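Local coordinates for protein CT263 (Chlamydia trachomatis, PDB 4QAS) that probably hydrolyses the N-glycosidic bond of a futalosine-pathway nucleoside, as an MTAN-like nucleosidase serving menaquinone synthesis, at residues T94-L99 and L122-S127; I161-N166 and Q185-A190. The protein carries 1 engineered substitution. One frame throughout, in Å; residues are numbered along the deposited sequence.

Contact 1: residues T94-L99 and L122-S127; sequences TSVKEL and LTSVRS
V96, K97 and E98 pair in parallel with L122, T123 and S124. Four backbone hydrogen bonds join the strands. L122 N donates to S95 O, and K97 N to L122 O, where the donor is tilted 21° from the carbonyl plane. S124 N reaches K97 O at 2.7 Å, the shortest of the four. L99 N to S124 O closes the set beyond E98. CA-H...O contacts lie between these bonds, such as V96 CA to L122 O at 3.2 Å.

Side chains meet on both faces of the sheet. On one, V96 and L122 lie side by side and point the same way, with V96 CG2 3.7 Å from L122 CD2. CG2 is put there by its position opposite the backbone N, and it also touches S124 OG. That hydroxyl is held by D141 and by F145 N. On the other face the K97 side chain crosses that of T123 at a slant, its CE 3.3 Å from T123 OG1. L99 CB rests on T123 CG2 and on V125 CG1.

Polar contacts at the strand ends pass through water. One water donates to both S95 OG and L122 O; S95 OG also bonds E108. A second joins E98 OE2 to R126 NE, 5.0 Å apart, and lies in the guanidinium plane. A third accepts the backbone N-H of R126 and donates to L99 O.

Strand 106-110 flanks 94-99 on its other edge, and helix 144-153 packs on V96 and E98. The arrangement is a parallel strand pair within the mixed sheet of the nucleoside phosphorylase-like fold of the MTAN family.

Contact 2: residues I161-N166 and Q185-A190; sequences IKVSSN and QKLAEA. Engineered in segment 161-166: N166 (natural residue Asp).
L187 faces V163 and I161 from the helix, and its side chain carries much of the contact. Its CB leaves the helix at an angle to the strand, and the torsions then bring the end of the chain nearer. CG is opposite the carbonyl carbon and beside the backbone N (chi1 -62°). It comes 4.0 Å from V163 CG1. The branch atom CD2 goes furthest in. It lies 3.8 Å from V163 CG1 and also 3.8 Å from I161 CG2, so one methyl bridges two residues on the same face of the strand. The side chains of L187 and I161 slide past each other in opposite directions.

A190 and K186 lie one turn apart along the helix. A190 CB meets I161 CG2 at 4.0 Å. On V163 the two methyls divide the work: CG1 takes L187, while CG2 touches K186 CB at 3.9 Å. The side chains of V163 and K186 cross at about a right angle. The lysine then bends at chi2 and chi3, and its end leads away from the strand.

Several polar side chains bond elsewhere than across the contact. K162 points away from the helix and forms a salt bridge with D141. S165 OG donates to OD1 of the engineered N166. Q185 NE2 bonds E189 OE2 and also L25 O of the second subunit.

The strand and helix axes run at 152°, close to antiparallel, and approach to 8.6 Å. No hydrogen bond crosses between the segments. The chemistry is that of methyl and methylene packing, which implies that close fit and exclusion of water hold helix 180-197 to the sheet here.

Contacts 1 and 2 are centred about 17 Å apart and follow one another along the chain. Both reach one mixed sheet, in which strands 90-99 and 158-167 are antiparallel neighbours. Contact 1 joins two strands of that sheet; contact 2 packs a helix against it. They touch where L122 CD2 lies 4.1 Å from K162 CE, on the side of strand 158-167 turned away from helix 180-197. D141 is a second connection: OD1 bonds S124 and OD2 pairs with K162. The engineered N166 packs on helix 173-178 and makes no contact with segment 185-190. It replaces an aspartate that, as in related MTANs, is probably the catalytic acid, so segment 161-166 probably reaches the active site there.

Contact 1: residues T94-L99 and L122-S127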
ATOM      1  N   THR A  94     -20.231 -11.235   1.350  1.00 15.61           N
ATOM      2  CA  THR A  94     -21.061 -11.624   2.481  1.00 15.97           C
ATOM      3  C   THR A  94     -21.254 -13.125   2.534  1.00 16.45           C
ATOM      4  O   THR A  94     -21.243 -13.709   3.619  1.00 18.88           O
ATOM      5  CB  THR A  94     -22.411 -10.914   2.387  1.00 19.25           C
ATOM      6  OG1 THR A  94     -23.015 -11.198   1.119  1.00 20.19           O
ATOM      7  CG2 THR A  94     -22.208  -9.407   2.504  1.00 23.47           C
ATOM      8  N   SER A  95     -21.481 -13.759   1.393  1.00 16.36           N
ATOM      9  CA  SER A  95     -21.564 -15.208   1.325  1.00 17.06           C
ATOM     10  C   SER A  95     -21.012 -15.655  -0.016  1.00 17.18           C
ATOM     11  O   SER A  95     -21.031 -14.915  -1.001  1.00 15.30           O
ATOM     12  CB  SER A  95     -22.988 -15.724   1.547  1.00 20.66           C
ATOM     13  OG  SER A  95     -23.769 -15.478   0.406  1.00 23.01           O
ATOM     14  N   VAL A  96     -20.493 -16.874  -0.020  1.00 14.63           N
ATOM     15  CA  VAL A  96     -19.945 -17.490  -1.207  1.00 14.69           C
ATOM     16  C   VAL A  96     -20.642 -18.830  -1.424  1.00 14.18           C
ATOM     17  O   VAL A  96     -20.820 -19.613  -0.472  1.00 16.01           O
ATOM     18  CB  VAL A  96     -18.417 -17.633  -1.106  1.00 15.30           C
ATOM     19  CG1 VAL A  96     -18.000 -18.430   0.128  1.00 16.62           C
ATOM     20  CG2 VAL A  96     -17.859 -18.206  -2.383  1.00 16.35           C
ATOM     21  N   LYS A  97     -21.050 -19.078  -2.653  1.00 15.54           N
ATOM     22  CA  LYS A  97     -21.721 -20.313  -3.053  1.00 17.84           C
ATOM     23  C   LYS A  97     -20.810 -21.042  -4.020  1.00 21.99           C
ATOM     24  O   LYS A  97     -20.325 -20.434  -4.977  1.00 20.49           O
ATOM     25  CB  LYS A  97     -22.995 -19.994  -3.851  1.00 26.61           C
ATOM     26  CG  LYS A  97     -24.160 -19.369  -3.117  1.00 47.18           C
ATOM     27  CD  LYS A  97     -25.393 -19.295  -4.038  1.00 63.53           C
ATOM     28  CE  LYS A  97     -25.133 -18.444  -5.283  1.00 83.58           C
ATOM     29  NZ  LYS A  97     -26.318 -18.312  -6.178  1.00 94.94           N
ATOM     30  N   GLU A  98     -20.600 -22.340  -3.817  1.00 21.09           N
ATOM     31  CA  GLU A  98     -20.062 -23.191  -4.872  1.00 20.70           C
ATOM     32  C   GLU A  98     -21.244 -23.704  -5.671  1.00 19.17           C
ATOM     33  O   GLU A  98     -22.241 -24.174  -5.093  1.00 21.61           O
ATOM     34  CB  GLU A  98     -19.272 -24.365  -4.303  1.00 24.05           C
ATOM     35  CG  GLU A  98     -18.624 -25.275  -5.370  1.00 47.73           C
ATOM     36  CD  GLU A  98     -17.377 -24.667  -6.020  1.00 35.48           C
ATOM     37  OE1 GLU A  98     -16.603 -23.989  -5.318  1.00 27.81           O
ATOM     38  OE2 GLU A  98     -17.158 -24.867  -7.236  1.00 27.63           O
ATOM     39  N   LEU A  99     -21.135 -23.654  -6.980  1.00 20.35           N
ATOM     40  CA  LEU A  99     -22.184 -24.151  -7.844  1.00 17.12           C
ATOM     41  C   LEU A  99     -21.588 -25.192  -8.779  1.00 18.81           C
ATOM     42  O   LEU A  99     -20.547 -24.952  -9.410  1.00 20.45           O
ATOM     43  CB  LEU A  99     -22.784 -23.004  -8.650  1.00 21.82           C
ATOM     44  CG  LEU A  99     -23.805 -23.363  -9.706  1.00 22.45           C
ATOM     45  CD1 LEU A  99     -25.048 -23.972  -9.109  1.00 24.74           C
ATOM     46  CD2 LEU A  99     -24.181 -22.112 -10.507  1.00 30.27           C
ATOM     47  N   LEU A 122     -20.824 -13.841  -3.912  1.00 15.41           N
ATOM     48  CA  LEU A 122     -19.833 -14.487  -4.767  1.00 13.06           C
ATOM     49  C   LEU A 122     -20.306 -15.902  -5.060  1.00 14.55           C
ATOM     50  O   LEU A 122     -20.812 -16.589  -4.174  1.00 15.51           O
ATOM     51  CB  LEU A 122     -18.510 -14.558  -4.048  1.00 13.74           C
ATOM     52  CG  LEU A 122     -17.348 -15.176  -4.819  1.00 14.28           C
ATOM     53  CD1 LEU A 122     -17.012 -14.372  -6.091  1.00 14.38           C
ATOM     54  CD2 LEU A 122     -16.171 -15.276  -3.917  1.00 14.52           C
ATOM     55  N   THR A 123     -20.164 -16.329  -6.309  1.00 14.63           N
ATOM     56  CA  THR A 123     -20.331 -17.718  -6.696  1.00 14.96           C
ATOM     57  C   THR A 123     -19.011 -18.207  -7.245  1.00 14.57           C
ATOM     58  O   THR A 123     -18.388 -17.514  -8.048  1.00 14.73           O
ATOM     59  CB  THR A 123     -21.398 -17.858  -7.758  1.00 16.27           C
ATOM     60  OG1 THR A 123     -22.641 -17.444  -7.208  1.00 20.81           O
ATOM     61  CG2 THR A 123     -21.552 -19.296  -8.209  1.00 19.56           C
ATOM     62  N   SER A 124     -18.604 -19.398  -6.818  1.00 15.35           N
ATOM     63  CA  SER A 124     -17.368 -20.032  -7.263  1.00 15.69           C
ATOM     64  C   SER A 124     -17.727 -21.184  -8.175  1.00 16.57           C
ATOM     65  O   SER A 124     -18.579 -22.005  -7.832  1.00 18.71           O
ATOM     66  CB  SER A 124     -16.562 -20.591  -6.089  1.00 15.66           C
ATOM     67  OG  SER A 124     -16.168 -19.564  -5.197  1.00 16.45           O
ATOM     68  N   VAL A 125     -17.088 -21.229  -9.336  1.00 18.33           N
ATOM     69  CA  VAL A 125     -17.284 -22.333 -10.260  1.00 21.88           C
ATOM     70  C   VAL A 125     -15.937 -22.752 -10.824  1.00 25.47           C
ATOM     71  O   VAL A 125     -15.034 -21.929 -10.985  1.00 24.61           O
ATOM     72  CB  VAL A 125     -18.256 -21.959 -11.390  1.00 27.31           C
ATOM     73  CG1 VAL A 125     -19.678 -21.806 -10.845  1.00 28.46           C
ATOM     74  CG2 VAL A 125     -17.789 -20.724 -12.074  1.00 25.26           C
ATOM     75  N   ARG A 126     -15.825 -24.037 -11.148  1.00 25.39           N
ATOM     76  CA  ARG A 126     -14.544 -24.590 -11.569  1.00 33.93           C
ATOM     77  C   ARG A 126     -14.117 -24.014 -12.911  1.00 38.85           C
ATOM     78  O   ARG A 126     -12.961 -23.614 -13.088  1.00 44.47           O
ATOM     79  CB  ARG A 126     -14.638 -26.118 -11.602  1.00 42.98           C
ATOM     80  CG  ARG A 126     -15.015 -26.713 -10.239  1.00 92.29           C
ATOM     81  CD  ARG A 126     -15.341 -28.201 -10.289  1.00 90.47           C
ATOM     82  NE  ARG A 126     -16.740 -28.453 -10.639  1.00 73.00           N
ATOM     83  CZ  ARG A 126     -17.175 -28.851 -11.831  1.00 47.92           C
ATOM     84  NH1 ARG A 126     -16.332 -29.069 -12.835  1.00 50.43           N
ATOM     85  NH2 ARG A 126     -18.470 -29.047 -12.015  1.00 43.36           N
ATOM     86  N   SER A 127     -15.017 -23.933 -13.832  1.00 35.74           N
ATOM     87  CA  SER A 127     -14.757 -23.372 -15.146  1.00 42.79           C
ATOM     88  C   SER A 127     -15.200 -21.918 -15.182  1.00 52.27           C
ATOM     89  O   SER A 127     -16.285 -21.592 -14.689  1.00 54.69           O
ATOM     90  CB  SER A 127     -15.537 -24.150 -16.205  1.00 39.31           C
ATOM     91  OG  SER A 127     -15.138 -25.507 -16.221  1.00 47.50           O
TER
HETATM   92  O   HOH W   1     -23.362 -16.082  -2.730  1.00 28.80           O
HETATM   93  O   HOH W   2     -18.459 -27.630  -8.438  1.00 34.78           O
HETATM   94  O   HOH W   3     -18.370 -25.636 -10.833  1.00 25.91           O

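Contact 2: residues I161-N166 and Q185-A190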
ATOM      1  N   ILE A 161     -11.943 -10.202  -0.378  1.00 12.53           N
ATOM      2  CA  ILE A 161     -11.911  -8.987  -1.186  1.00 13.30           C
ATOM      3  C   ILE A 161     -11.908  -9.459  -2.631  1.00 12.53           C
ATOM      4  O   ILE A 161     -11.037 -10.236  -3.028  1.00 13.29           O
ATOM      5  CB  ILE A 161     -10.636  -8.174  -0.936  1.00 13.56           C
ATOM      6  CG1 ILE A 161     -10.540  -7.753   0.525  1.00 15.15           C
ATOM      7  CG2 ILE A 161     -10.612  -6.951  -1.831  1.00 15.51           C
ATOM      8  CD1 ILE A 161      -9.165  -7.220   0.941  1.00 16.88           C
ATOM      9  N   LYS A 162     -12.876  -9.000  -3.413  1.00 12.32           N
ATOM     10  CA  LYS A 162     -12.942  -9.355  -4.820  1.00 11.62           C
ATOM     11  C   LYS A 162     -13.087  -8.082  -5.633  1.00 11.40           C
ATOM     12  O   LYS A 162     -13.965  -7.271  -5.362  1.00 12.69           O
ATOM     13  CB  LYS A 162     -14.090 -10.318  -5.109  1.00 12.99           C
ATOM     14  CG  LYS A 162     -13.941 -11.650  -4.370  1.00 13.78           C
ATOM     15  CD  LYS A 162     -12.925 -12.598  -5.000  1.00 13.13           C
ATOM     16  CE  LYS A 162     -12.436 -13.663  -4.000  1.00 15.09           C
ATOM     17  NZ  LYS A 162     -11.710 -14.771  -4.639  1.00 15.61           N
ATOM     18  N   VAL A 163     -12.231  -7.942  -6.643  1.00 11.36           N
ATOM     19  CA  VAL A 163     -12.294  -6.806  -7.563  1.00 11.48           C
ATOM     20  C   VAL A 163     -12.891  -7.291  -8.875  1.00 11.52           C
ATOM     21  O   VAL A 163     -12.491  -8.324  -9.397  1.00 11.87           O
ATOM     22  CB  VAL A 163     -10.922  -6.141  -7.761  1.00 11.57           C
ATOM     23  CG1 VAL A 163      -9.922  -7.061  -8.363  1.00 12.05           C
ATOM     24  CG2 VAL A 163     -11.063  -4.878  -8.606  1.00 12.12           C
ATOM     25  N   SER A 164     -13.888  -6.562  -9.370  1.00 12.38           N
ATOM     26  CA  SER A 164     -14.544  -6.929 -10.628  1.00 11.54           C
ATOM     27  C   SER A 164     -13.578  -6.764 -11.796  1.00 11.94           C
ATOM     28  O   SER A 164     -13.071  -5.661 -12.063  1.00 13.98           O
ATOM     29  CB  SER A 164     -15.794  -6.092 -10.807  1.00 13.02           C
ATOM     30  OG  SER A 164     -15.502  -4.742 -10.591  1.00 14.13           O
ATOM     31  N   SER A 165     -13.281  -7.876 -12.467  1.00 11.23           N
ATOM     32  CA  SER A 165     -12.188  -7.940 -13.412  1.00 12.81           C
ATOM     33  C   SER A 165     -12.607  -7.958 -14.866  1.00 13.22           C
ATOM     34  O   SER A 165     -11.764  -7.707 -15.725  1.00 14.66           O
ATOM     35  CB  SER A 165     -11.323  -9.164 -13.117  1.00 13.56           C
ATOM     36  OG  SER A 165     -12.058 -10.365 -13.163  1.00 14.43           O
ATOM     37  N   ASN A 166     -13.866  -8.268 -15.154  1.00 13.03           N
ATOM     38  CA  ASN A 166     -14.350  -8.462 -16.512  1.00 13.37           C
ATOM     39  C   ASN A 166     -15.807  -8.846 -16.419  1.00 13.92           C
ATOM     40  O   ASN A 166     -16.269  -9.322 -15.373  1.00 14.94           O
ATOM     41  CB  ASN A 166     -13.597  -9.580 -17.216  1.00 14.56           C
ATOM     42  CG  ASN A 166     -13.785 -10.941 -16.549  1.00 16.38           C
ATOM     43  OD1 ASN A 166     -13.142 -11.241 -15.536  1.00 16.48           O
ATOM     44  ND2 ASN A 166     -14.643 -11.782 -17.112  1.00 18.15           N
ATOM     45  N   GLN A 185      -3.478  -4.073  -8.243  1.00 12.71           N
ATOM     46  CA  GLN A 185      -3.263  -2.870  -7.457  1.00 13.16           C
ATOM     47  C   GLN A 185      -4.482  -2.542  -6.606  1.00 12.97           C
ATOM     48  O   GLN A 185      -4.334  -2.116  -5.451  1.00 13.78           O
ATOM     49  CB  GLN A 185      -2.866  -1.709  -8.377  1.00 12.52           C
ATOM     50  CG  GLN A 185      -2.573  -0.443  -7.647  1.00 14.08           C
ATOM     51  CD  GLN A 185      -1.317  -0.522  -6.824  1.00 14.81           C
ATOM     52  OE1 GLN A 185      -0.413  -1.331  -7.098  1.00 16.35           O
ATOM     53  NE2 GLN A 185      -1.208   0.336  -5.807  1.00 15.18           N
ATOM     54  N   LYS A 186      -5.694  -2.721  -7.148  1.00 13.21           N
ATOM     55  CA  LYS A 186      -6.896  -2.502  -6.342  1.00 12.68           C
ATOM     56  C   LYS A 186      -6.911  -3.406  -5.125  1.00 13.05           C
ATOM     57  O   LYS A 186      -7.310  -2.987  -4.037  1.00 14.06           O
ATOM     58  CB  LYS A 186      -8.162  -2.740  -7.162  1.00 15.28           C
ATOM     59  CG  LYS A 186      -8.433  -1.734  -8.250  1.00 18.18           C
ATOM     60  CD  LYS A 186      -8.693  -0.329  -7.722  1.00 28.39           C
ATOM     61  CE  LYS A 186     -10.010  -0.214  -6.974  1.00 51.55           C
ATOM     62  NZ  LYS A 186     -10.268   1.189  -6.529  1.00 64.80           N
ATOM     63  N   LEU A 187      -6.534  -4.663  -5.297  1.00 13.20           N
ATOM     64  CA  LEU A 187      -6.485  -5.563  -4.147  1.00 12.69           C
ATOM     65  C   LEU A 187      -5.505  -5.067  -3.090  1.00 12.76           C
ATOM     66  O   LEU A 187      -5.804  -5.086  -1.898  1.00 13.99           O
ATOM     67  CB  LEU A 187      -6.133  -6.972  -4.599  1.00 11.41           C
ATOM     68  CG  LEU A 187      -7.154  -7.608  -5.546  1.00 12.64           C
ATOM     69  CD1 LEU A 187      -6.648  -8.933  -5.966  1.00 12.65           C
ATOM     70  CD2 LEU A 187      -8.533  -7.713  -4.924  1.00 12.54           C
ATOM     71  N   ALA A 188      -4.318  -4.613  -3.507  1.00 12.88           N
ATOM     72  CA  ALA A 188      -3.315  -4.128  -2.571  1.00 12.70           C
ATOM     73  C   ALA A 188      -3.834  -2.933  -1.806  1.00 13.62           C
ATOM     74  O   ALA A 188      -3.626  -2.817  -0.591  1.00 15.02           O
ATOM     75  CB  ALA A 188      -2.024  -3.787  -3.319  1.00 15.07           C
ATOM     76  N   GLU A 189      -4.528  -2.034  -2.513  1.00 13.42           N
ATOM     77  CA  GLU A 189      -5.062  -0.845  -1.877  1.00 15.47           C
ATOM     78  C   GLU A 189      -6.124  -1.187  -0.847  1.00 15.33           C
ATOM     79  O   GLU A 189      -6.274  -0.480   0.157  1.00 16.84           O
ATOM     80  CB  GLU A 189      -5.563   0.109  -2.959  1.00 15.90           C
ATOM     81  CG  GLU A 189      -4.393   0.660  -3.759  1.00 19.30           C
ATOM     82  CD  GLU A 189      -4.787   1.435  -4.988  1.00 23.18           C
ATOM     83  OE1 GLU A 189      -6.002   1.531  -5.285  1.00 24.99           O
ATOM     84  OE2 GLU A 189      -3.869   1.938  -5.669  1.00 20.82           O
ATOM     85  N   ALA A 190      -6.878  -2.260  -1.069  1.00 14.35           N
ATOM     86  CA  ALA A 190      -7.877  -2.668  -0.091  1.00 14.99           C
ATOM     87  C   ALA A 190      -7.269  -3.425   1.081  1.00 17.48           C
ATOM     88  O   ALA A 190      -7.787  -3.337   2.207  1.00 18.59           O
ATOM     89  CB  ALA A 190      -8.925  -3.535  -0.769  1.00 16.32           C
TER